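PDB 2GH0: GDNF family receptor alpha-3 from Homo sapiens, which binds the neurotrophic factor artemin, which supports sensory and sympathetic neurons, and thereby brings about autophosphorylation and activation of the RET receptor. Local coordinates for residues F15-T20 against R27-Y32; G33-G38 against R43-R48; L65-C70 against E193-K198; R140-L145 against G183-N188. All blocks are in the same frame, centred on the assembly; numbering follows the deposited sequence.

Contact 1. Residues F15-T20 against R27-Y32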
# COMPACT_ATOMS: atom_id res chain seq x y z
N PHE C 15 38.38 -9.14 -6.84
CA PHE C 15 38.58 -7.69 -6.64
C PHE C 15 37.40 -6.79 -6.99
O PHE C 15 37.21 -5.75 -6.36
CB PHE C 15 39.85 -7.19 -7.32
CG PHE C 15 41.09 -7.56 -6.54
CD1 PHE C 15 41.85 -8.68 -6.92
CD2 PHE C 15 41.48 -6.79 -5.46
CE1 PHE C 15 42.99 -9.06 -6.21
CE2 PHE C 15 42.61 -7.16 -4.71
CZ PHE C 15 43.38 -8.30 -5.08
N ALA C 16 36.63 -7.18 -8.00
CA ALA C 16 35.34 -6.50 -8.30
C ALA C 16 34.48 -6.59 -7.07
O ALA C 16 33.87 -5.63 -6.65
CB ALA C 16 34.63 -7.16 -9.52
N MET C 17 34.42 -7.76 -6.49
CA MET C 17 33.56 -7.94 -5.32
C MET C 17 34.05 -7.22 -4.04
O MET C 17 33.22 -6.81 -3.20
CB MET C 17 33.31 -9.44 -5.10
CG MET C 17 32.49 -10.05 -6.27
SD MET C 17 30.89 -9.25 -6.59
CE MET C 17 31.25 -8.10 -7.89
N LEU C 18 35.38 -7.08 -3.86
CA LEU C 18 35.90 -6.21 -2.77
C LEU C 18 35.39 -4.80 -2.90
O LEU C 18 35.11 -4.12 -1.92
CB LEU C 18 37.40 -6.14 -2.80
CG LEU C 18 38.35 -6.92 -1.95
CD1 LEU C 18 39.76 -6.28 -2.19
CD2 LEU C 18 37.94 -6.93 -0.45
N CYS C 19 35.28 -4.31 -4.12
CA CYS C 19 34.70 -2.98 -4.37
C CYS C 19 33.21 -2.97 -3.97
O CYS C 19 32.72 -2.03 -3.29
CB CYS C 19 34.87 -2.64 -5.89
SG CYS C 19 34.15 -1.01 -6.46
N THR C 20 32.47 -4.00 -4.38
CA THR C 20 31.04 -4.10 -4.08
C THR C 20 30.84 -4.11 -2.57
O THR C 20 29.82 -3.60 -2.03
CB THR C 20 30.46 -5.39 -4.70
OG1 THR C 20 30.63 -5.34 -6.14
CG2 THR C 20 29.02 -5.59 -4.33
N ARG C 27 28.96 2.11 -5.02
CA ARG C 27 28.03 3.08 -5.63
C ARG C 27 28.67 3.65 -6.91
O ARG C 27 27.98 3.85 -7.91
CB ARG C 27 27.63 4.17 -4.67
CG ARG C 27 26.61 3.66 -3.58
CD ARG C 27 25.39 4.51 -3.42
NE ARG C 27 24.71 4.16 -2.17
CZ ARG C 27 23.59 4.72 -1.74
NH1 ARG C 27 23.01 5.68 -2.47
NH2 ARG C 27 23.05 4.33 -0.60
N LEU C 28 29.98 3.91 -6.84
CA LEU C 28 30.71 4.53 -7.99
C LEU C 28 30.85 3.55 -9.17
O LEU C 28 30.81 3.95 -10.35
CB LEU C 28 32.08 5.03 -7.55
CG LEU C 28 31.99 6.18 -6.53
CD1 LEU C 28 33.41 6.29 -5.95
CD2 LEU C 28 31.64 7.48 -7.20
N ARG C 29 31.08 2.28 -8.84
CA ARG C 29 31.21 1.23 -9.88
C ARG C 29 29.85 1.01 -10.52
O ARG C 29 29.74 0.91 -11.73
CB ARG C 29 31.70 -0.09 -9.26
CG ARG C 29 31.81 -1.23 -10.29
CD ARG C 29 32.54 -2.47 -9.67
NE ARG C 29 32.41 -3.65 -10.54
CZ ARG C 29 31.40 -4.52 -10.49
NH1 ARG C 29 30.42 -4.42 -9.60
NH2 ARG C 29 31.41 -5.55 -11.32
N LYS C 30 28.80 0.95 -9.69
CA LYS C 30 27.44 0.78 -10.20
C LYS C 30 27.06 1.94 -11.14
O LYS C 30 26.35 1.74 -12.13
CB LYS C 30 26.42 0.70 -9.03
CG LYS C 30 26.20 -0.76 -8.54
CD LYS C 30 24.78 -0.99 -7.97
CE LYS C 30 24.29 -2.48 -8.00
NZ LYS C 30 23.29 -2.72 -6.67
N ALA C 31 27.45 3.16 -10.75
CA ALA C 31 27.19 4.34 -11.54
C ALA C 31 27.79 4.28 -12.96
O ALA C 31 27.09 4.57 -13.92
CB ALA C 31 27.70 5.60 -10.81
N TYR C 32 29.08 3.90 -13.10
CA TYR C 32 29.61 3.83 -14.46
C TYR C 32 29.14 2.59 -15.19
O TYR C 32 28.99 2.61 -16.41
CB TYR C 32 31.15 3.98 -14.52
CG TYR C 32 32.00 2.71 -14.31
CD1 TYR C 32 32.75 2.53 -13.15
CD2 TYR C 32 32.08 1.72 -15.31
CE1 TYR C 32 33.54 1.37 -12.98
CE2 TYR C 32 32.86 0.60 -15.17
CZ TYR C 32 33.60 0.42 -14.00
OH TYR C 32 34.37 -0.73 -13.84

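Contact 2. Residues G33-G38 against R43-R48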
# COMPACT_ATOMS: atom_id res chain seq x y z
N GLY C 33 28.92 1.50 -14.45
CA GLY C 33 28.43 0.28 -15.07
C GLY C 33 27.09 0.55 -15.73
O GLY C 33 26.82 0.04 -16.82
N GLU C 34 26.24 1.33 -15.05
CA GLU C 34 24.95 1.74 -15.61
C GLU C 34 25.10 2.65 -16.83
O GLU C 34 24.39 2.47 -17.84
CB GLU C 34 24.09 2.46 -14.57
CG GLU C 34 22.72 2.90 -15.08
CD GLU C 34 21.79 3.41 -13.99
OE1 GLU C 34 22.26 3.70 -12.86
OE2 GLU C 34 20.58 3.54 -14.28
N ALA C 35 25.95 3.66 -16.70
CA ALA C 35 26.24 4.64 -17.78
C ALA C 35 26.89 4.02 -19.04
O ALA C 35 26.71 4.51 -20.13
CB ALA C 35 27.07 5.77 -17.25
N CYS C 36 27.55 2.89 -18.86
CA CYS C 36 28.36 2.29 -19.88
C CYS C 36 27.77 1.01 -20.47
O CYS C 36 28.38 0.39 -21.34
CB CYS C 36 29.75 2.01 -19.33
SG CYS C 36 30.67 3.44 -18.74
N SER C 37 26.58 0.61 -20.00
CA SER C 37 25.88 -0.58 -20.47
C SER C 37 25.12 -0.40 -21.79
O SER C 37 24.55 0.66 -22.08
CB SER C 37 24.82 -1.04 -19.43
OG SER C 37 25.46 -1.44 -18.24
N GLY C 38 25.07 -1.50 -22.54
CA GLY C 38 23.92 -1.80 -23.44
C GLY C 38 24.38 -1.45 -24.82
O GLY C 38 25.42 -0.79 -24.95
N ARG C 43 28.03 7.85 -24.95
CA ARG C 43 29.44 7.64 -24.65
C ARG C 43 30.00 8.69 -23.67
O ARG C 43 30.85 8.38 -22.84
CB ARG C 43 30.27 7.57 -25.94
CG ARG C 43 31.73 7.27 -25.74
CD ARG C 43 32.47 7.23 -27.09
NE ARG C 43 33.87 7.54 -26.90
CZ ARG C 43 34.42 8.73 -27.15
NH1 ARG C 43 33.66 9.73 -27.63
NH2 ARG C 43 35.73 8.92 -26.93
N HIS C 44 29.53 9.93 -23.80
CA HIS C 44 30.00 11.02 -22.94
C HIS C 44 29.58 10.87 -21.46
O HIS C 44 30.29 11.31 -20.55
CB HIS C 44 29.58 12.38 -23.49
CG HIS C 44 28.10 12.58 -23.53
ND1 HIS C 44 27.30 12.13 -24.57
CD2 HIS C 44 27.27 13.23 -22.68
CE1 HIS C 44 26.05 12.48 -24.34
NE2 HIS C 44 26.00 13.15 -23.20
N VAL C 45 28.44 10.24 -21.24
CA VAL C 45 27.98 10.01 -19.87
C VAL C 45 28.83 8.88 -19.30
O VAL C 45 29.27 8.96 -18.18
CB VAL C 45 26.50 9.65 -19.80
CG1 VAL C 45 26.06 9.46 -18.34
CG2 VAL C 45 25.69 10.75 -20.43
N CYS C 46 29.06 7.84 -20.08
CA CYS C 46 29.95 6.73 -19.61
C CYS C 46 31.33 7.26 -19.24
O CYS C 46 31.89 6.95 -18.18
CB CYS C 46 30.00 5.66 -20.70
SG CYS C 46 31.28 4.39 -20.46
N LEU C 47 31.88 8.10 -20.11
CA LEU C 47 33.23 8.63 -19.89
C LEU C 47 33.24 9.46 -18.58
O LEU C 47 34.16 9.36 -17.80
CB LEU C 47 33.60 9.54 -21.10
CG LEU C 47 34.55 9.10 -22.18
CD1 LEU C 47 34.96 7.60 -22.24
CD2 LEU C 47 34.20 9.84 -23.56
N ARG C 48 32.23 10.27 -18.37
CA ARG C 48 32.14 11.13 -17.19
C ARG C 48 32.01 10.27 -15.90
O ARG C 48 32.63 10.58 -14.87
CB ARG C 48 30.90 12.03 -17.30
CG ARG C 48 30.68 12.95 -16.10
CD ARG C 48 31.90 13.89 -15.93
NE ARG C 48 32.76 13.42 -14.83
CZ ARG C 48 33.86 14.05 -14.41
NH1 ARG C 48 34.28 15.18 -14.98
NH2 ARG C 48 34.52 13.56 -13.38

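Contact 3. Residues L65-C70 against E193-K198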
# COMPACT_ATOMS: atom_id res chain seq x y z
N LEU C 65 40.47 -3.24 -8.72
CA LEU C 65 39.41 -3.50 -9.69
C LEU C 65 40.04 -3.71 -11.10
O LEU C 65 39.72 -4.63 -11.89
CB LEU C 65 38.47 -2.28 -9.71
CG LEU C 65 37.31 -2.45 -10.71
CD1 LEU C 65 36.39 -3.62 -10.31
CD2 LEU C 65 36.50 -1.16 -10.98
N LEU C 66 40.91 -2.79 -11.46
CA LEU C 66 41.44 -2.79 -12.84
C LEU C 66 42.74 -3.53 -13.03
O LEU C 66 42.91 -4.24 -14.06
CB LEU C 66 41.57 -1.33 -13.26
CG LEU C 66 41.91 -1.11 -14.76
CD1 LEU C 66 40.92 -1.79 -15.64
CD2 LEU C 66 41.92 0.43 -15.06
N LEU C 67 43.66 -3.44 -12.06
CA LEU C 67 45.03 -4.01 -12.18
C LEU C 67 45.06 -5.33 -11.51
O LEU C 67 45.91 -5.61 -10.69
CB LEU C 67 46.13 -3.08 -11.64
CG LEU C 67 46.07 -1.65 -12.22
CD1 LEU C 67 47.13 -0.67 -11.67
CD2 LEU C 67 46.09 -1.64 -13.75
N CYS C 68 44.14 -6.18 -11.93
CA CYS C 68 43.94 -7.47 -11.22
C CYS C 68 44.68 -8.55 -11.98
O CYS C 68 44.80 -8.52 -13.27
CB CYS C 68 42.43 -7.77 -11.05
SG CYS C 68 41.49 -7.68 -12.61
N PRO C 69 45.28 -9.49 -11.23
CA PRO C 69 46.13 -10.49 -11.87
C PRO C 69 45.34 -11.68 -12.45
O PRO C 69 44.36 -12.08 -11.84
CB PRO C 69 47.00 -10.96 -10.70
CG PRO C 69 46.16 -10.82 -9.51
CD PRO C 69 45.21 -9.65 -9.75
N CYS C 70 45.80 -12.27 -13.58
CA CYS C 70 45.16 -13.40 -14.26
C CYS C 70 46.21 -14.44 -14.57
O CYS C 70 47.28 -14.10 -15.09
CB CYS C 70 44.49 -12.99 -15.57
SG CYS C 70 43.06 -11.85 -15.32
N GLU C 193 56.50 -2.04 -15.18
CA GLU C 193 56.96 -2.51 -13.91
C GLU C 193 56.02 -2.11 -12.77
O GLU C 193 55.80 -2.90 -11.86
CB GLU C 193 58.38 -2.04 -13.64
CG GLU C 193 59.42 -2.86 -14.45
CD GLU C 193 59.08 -4.42 -14.49
OE1 GLU C 193 59.01 -5.08 -13.40
OE2 GLU C 193 58.77 -4.94 -15.59
N ALA C 194 55.49 -0.91 -12.81
CA ALA C 194 54.54 -0.43 -11.81
C ALA C 194 53.29 -1.30 -11.81
O ALA C 194 52.78 -1.72 -10.74
CB ALA C 194 54.17 1.06 -12.13
N ILE C 195 52.76 -1.56 -12.99
CA ILE C 195 51.59 -2.46 -13.12
C ILE C 195 51.90 -3.88 -12.63
O ILE C 195 51.12 -4.48 -11.88
CB ILE C 195 50.98 -2.46 -14.63
CG1 ILE C 195 50.29 -1.09 -14.90
CG2 ILE C 195 49.98 -3.60 -14.76
CD1 ILE C 195 49.77 -0.95 -16.39
N ALA C 196 52.99 -4.43 -13.10
CA ALA C 196 53.40 -5.80 -12.71
C ALA C 196 53.53 -5.97 -11.19
O ALA C 196 53.07 -6.98 -10.60
CB ALA C 196 54.72 -6.12 -13.36
N ALA C 197 54.18 -5.00 -10.55
CA ALA C 197 54.37 -5.09 -9.07
C ALA C 197 53.01 -5.08 -8.33
O ALA C 197 52.80 -5.79 -7.35
CB ALA C 197 55.28 -3.93 -8.56
N LYS C 198 52.11 -4.21 -8.81
CA LYS C 198 50.79 -4.07 -8.20
C LYS C 198 50.04 -5.34 -8.41
O LYS C 198 49.36 -5.82 -7.51
CB LYS C 198 50.03 -2.91 -8.88
CG LYS C 198 48.67 -2.52 -8.17
CD LYS C 198 48.88 -2.32 -6.64
CE LYS C 198 49.66 -1.08 -6.28
NZ LYS C 198 49.67 -0.93 -4.72

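Contact 4. Residues R140-L145 against G183-N188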
# COMPACT_ATOMS: atom_id res chain seq x y z
N ARG C 140 48.56 6.19 -10.44
CA ARG C 140 47.44 7.14 -10.22
C ARG C 140 47.27 8.02 -11.44
O ARG C 140 46.14 8.34 -11.84
CB ARG C 140 47.69 7.93 -8.93
CG ARG C 140 46.82 9.17 -8.74
CD ARG C 140 47.36 10.08 -7.67
NE ARG C 140 47.36 9.49 -6.34
CZ ARG C 140 48.46 9.15 -5.65
NH1 ARG C 140 49.68 9.35 -6.14
NH2 ARG C 140 48.33 8.64 -4.43
N ALA C 141 48.37 8.41 -12.07
CA ALA C 141 48.33 9.25 -13.29
C ALA C 141 47.85 8.47 -14.53
O ALA C 141 47.10 8.98 -15.37
CB ALA C 141 49.71 9.82 -13.57
N TYR C 142 48.27 7.22 -14.63
CA TYR C 142 47.74 6.29 -15.66
C TYR C 142 46.23 6.11 -15.52
O TYR C 142 45.49 6.34 -16.49
CB TYR C 142 48.45 4.94 -15.55
CG TYR C 142 47.90 3.90 -16.54
CD1 TYR C 142 48.26 3.93 -17.89
CD2 TYR C 142 47.02 2.91 -16.12
CE1 TYR C 142 47.76 2.97 -18.79
CE2 TYR C 142 46.50 1.94 -17.03
CZ TYR C 142 46.87 2.01 -18.37
OH TYR C 142 46.26 1.07 -19.20
N LEU C 143 45.75 5.76 -14.32
CA LEU C 143 44.31 5.60 -14.12
C LEU C 143 43.52 6.88 -14.29
O LEU C 143 42.38 6.86 -14.75
CB LEU C 143 43.95 4.88 -12.79
CG LEU C 143 44.64 3.50 -12.55
CD1 LEU C 143 44.10 3.01 -11.24
CD2 LEU C 143 44.28 2.55 -13.60
N GLY C 144 44.15 7.99 -13.99
CA GLY C 144 43.62 9.35 -14.26
C GLY C 144 43.35 9.70 -15.73
O GLY C 144 42.71 10.72 -16.02
N LEU C 145 43.76 8.84 -16.66
CA LEU C 145 43.44 9.09 -18.10
C LEU C 145 42.15 8.35 -18.52
O LEU C 145 41.58 8.69 -19.56
CB LEU C 145 44.65 8.71 -19.02
CG LEU C 145 45.77 9.77 -19.02
CD1 LEU C 145 47.01 9.14 -19.62
CD2 LEU C 145 45.36 10.98 -19.80
N GLY C 183 53.94 4.53 -28.03
CA GLY C 183 54.90 3.74 -27.26
C GLY C 183 54.95 4.07 -25.78
O GLY C 183 55.24 3.24 -24.96
N PHE C 184 54.72 5.33 -25.43
CA PHE C 184 54.68 5.78 -24.03
C PHE C 184 53.64 5.02 -23.21
O PHE C 184 53.80 4.86 -22.00
CB PHE C 184 54.46 7.33 -23.97
CG PHE C 184 54.94 7.94 -22.71
CD1 PHE C 184 56.28 8.22 -22.52
CD2 PHE C 184 54.06 8.20 -21.67
CE1 PHE C 184 56.74 8.79 -21.32
CE2 PHE C 184 54.52 8.77 -20.42
CZ PHE C 184 55.85 9.04 -20.27
N PHE C 185 52.65 4.44 -23.88
CA PHE C 185 51.66 3.58 -23.24
C PHE C 185 51.94 2.13 -23.53
O PHE C 185 51.88 1.29 -22.63
CB PHE C 185 50.25 3.88 -23.81
CG PHE C 185 49.70 5.21 -23.41
CD1 PHE C 185 50.08 6.37 -24.08
CD2 PHE C 185 48.83 5.30 -22.31
CE1 PHE C 185 49.61 7.61 -23.73
CE2 PHE C 185 48.33 6.53 -21.94
CZ PHE C 185 48.71 7.69 -22.64
N SER C 186 52.26 1.81 -24.78
CA SER C 186 52.35 0.42 -25.15
C SER C 186 53.66 -0.30 -24.78
O SER C 186 53.65 -1.55 -24.67
CB SER C 186 51.98 0.23 -26.60
OG SER C 186 53.03 0.75 -27.41
N HIS C 187 54.77 0.43 -24.62
CA HIS C 187 56.09 -0.22 -24.39
C HIS C 187 56.88 0.77 -23.53
O HIS C 187 57.70 1.48 -24.05
CB HIS C 187 56.82 -0.50 -25.69
CG HIS C 187 58.00 -1.42 -25.56
ND1 HIS C 187 57.97 -2.68 -26.09
CD2 HIS C 187 59.19 -1.32 -24.89
CE1 HIS C 187 59.12 -3.30 -25.84
NE2 HIS C 187 59.89 -2.49 -25.13
N ASN C 188 56.57 0.83 -22.25
CA ASN C 188 57.10 1.86 -21.31
C ASN C 188 57.48 1.05 -20.08
O ASN C 188 56.59 0.59 -19.39
CB ASN C 188 55.95 2.89 -21.00
CG ASN C 188 56.34 3.95 -19.93
OD1 ASN C 188 55.75 5.05 -19.84
ND2 ASN C 188 57.32 3.62 -19.13

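Contact 1. Residues F15-T20 against R27-Y32
The guanidinium of Arg29 is the flat group on which this contact turns: Ala16 CB lies over one of its faces, 4.0 Å from Arg29 NH2. Two other neighbours approach the plane at a slant. Met17 CE stands 4.1 Å from Arg29 NH1, and Thr20 OG1 is 3.6 Å from the same nitrogen. Arg29 reaches them on an extended chain, with CG anti to the backbone N (chi1 178°) and the stem straight as far as NE, so that it crosses the gap as a knob among Ala16, Met17, Cys19 and Thr20. Along the stem, Cys19 SG touches Arg29 CB at 3.8 Å and lies almost equally near CD; the same sulfur is tied to Cys25 in a disulfide. Thr20 OG1 also donates to Ala16 O at 3.3 Å, from above the carbonyl plane, and that oxygen accepts from Thr20 N as well. With a valine in place of Thr20, Ala16 O would probably be left without its hydroxyl donor, and the NH1 side of Arg29 would lose a polar neighbour. The charged end of Arg29 has its strongest partner outside the two segments and outside the receptor: NH2 forms a salt bridge to an acidic side chain on the chain of another protein, probably artemin. The axes of segments 15-20 and 27-32 approach to 9.9 Å, their N-to-C directions 113° apart. The whole is a disulfide-linked pair of successive helices within the first GDNF/GAS1 domain, whose long arginine is presented at a protein-protein interface.

Contact 2. Residues G33-G38 against R43-R48
Cys36 and Cys46 are joined by a disulfide that closes a helix-loop-helix in the first GDNF/GAS1 domain, the cysteine-rich helical unit of this receptor family. The bond links SG to SG at 2.1 Å with a chi3 of 96°, a right-handed crossing close to the relaxed value for a disulfide. The two sulfurs come to it differently. Cys36 SG lies beside its own backbone N (chi1 -60°), whereas Cys46 SG is anti to its backbone N (chi1 169°) and leans out from the first turns of helix 43-56. Packed against this bridge is Ala35, near the end of helix 23-35. Its CB meets Cys46 CA at 3.8 Å and Val45 CG1 at 4.0 Å, and its carbonyl oxygen comes within 3.5 Å of Cys46 CB. The methyl therefore fits close against the backbone of the second helix, and the alpha carbons of Ala35 and Cys46 are only 4.6 Å apart. Further out, Cys36 touches Ala86 and Cys46 touches Cys89, itself bonded to Cys41 in the loop between the segments, so the Cys41-Cys89 disulfide reaches this one at Cys46. Next to Cys36, Ser37 OG forms a hydrogen bond to a polar side chain on the chain of another protein. Arg43 ties the start of the second helix to helix 87-90 by a hydrogen bond from NE to Ala90 O; over the centre of its guanidinium, 3.7 Å above the plane, sits Leu47 CD2.

Contact 3. Residues L65-C70 against E193-K198
An inverse gamma turn centred on Leu67 brings helix 59-66 to its close and sets that leucine against Ile195 and Lys198 of helix 189-205, the last helix of the modelled chain. The contact is a piece of hydrophobic core where the first GDNF/GAS1 domain meets the carboxy-terminal helix, and 122 residues separate its two sides. Leu67 leaves helical geometry at phi -98° and psi 54°, and within the turn Cys68 N gives only a weak bond to Leu66 O, at 3.1 Å. The leucine divides its two methyls between two partners one helical turn apart. CD2 meets the CG1 methylene of Ile195 at 4.4 Å, while CD1 lies 4.2 Å from Lys198 CG. Lys198 offers only its methylene stem: CG is anti to the backbone N, but the chain then bends at chi2 and chi3, and the amino end leads away from the leucine. Ile195 also packs on Leu139 of helix 135-143. The turn is anchored by polar bonds close by, from Leu67 O to His202 ND1 of the same terminal helix, and from Cys68 O to Arg81 NH1. Disulfides from Cys68 to Cys12 and from Cys70 to Cys77 tie down the loop that follows. Between the two segments themselves the contact is wholly apolar, at ordinary van der Waals distances, so it rests on dispersion and burial of apolar surface, while the hydrogen bond between Leu67 O and His202 ND1 adds a directional link to the same helix.

Contact 4. Residues R140-L145 against G183-N188
Tyr142 and Phe185 mark the nearest approach of the two backbones, yet their alpha carbons remain 9.0 Å apart, so the gap is bridged by side chains. Residues 140-143 belong to helix 135-143, and the chain turns on through Gly144 and Leu145, where Leu145 N reaches back three residues to Tyr142 O at 3.0 Å, a tighter turn than the alpha helix makes. Residues 183-186 end helix 175-186, and His187 and Asn188 lead to the next, with Asn188 at its N-cap. The Phe185 ring reaches across from 183-188, its CG beside the backbone N and anti to the carbonyl carbon (chi1 -71°). Its rim is what touches. Leu145 CD1 lies near the ring plane, 3.7 Å from Phe185 CE2 and 3.8 Å from CZ. Tyr142 meets the same ring edge to edge, each near the plane of the other, with its CE1 4.4 Å from Phe185 CD2. A face of Phe185 is used as well, in a stack with Phe118 of helix 109-121, while Pro152 and Leu164 from the two-strand sheet pack against it. All three touching residues are buried. Such contacts rest on dispersion and the exclusion of water, so the packing of Phe185 depends on burial of apolar surface from both helix ends in the second GDNF/GAS1 domain.

The four contacts trace the chain from one domain to the next. Contacts 1 and 2 follow each other along helix 23-35, with centres 14 Å apart, and both lie in the first GDNF/GAS1 domain. Contact 3 begins there, on helix 59-66, but its partner is the terminal helix 189-205, so the intervening chain, including contact 4 in the second domain, lies between its halves. Contact 3 adjoins contact 1 through Leu65, against Ala16 and Arg29, and adjoins contact 4 through Leu66 on Leu143, its centre 18 Å and 13 Å from theirs. Thus disulfide-linked helix pairs at the partner-facing end are joined through contact 3 to the buried core of the second domain.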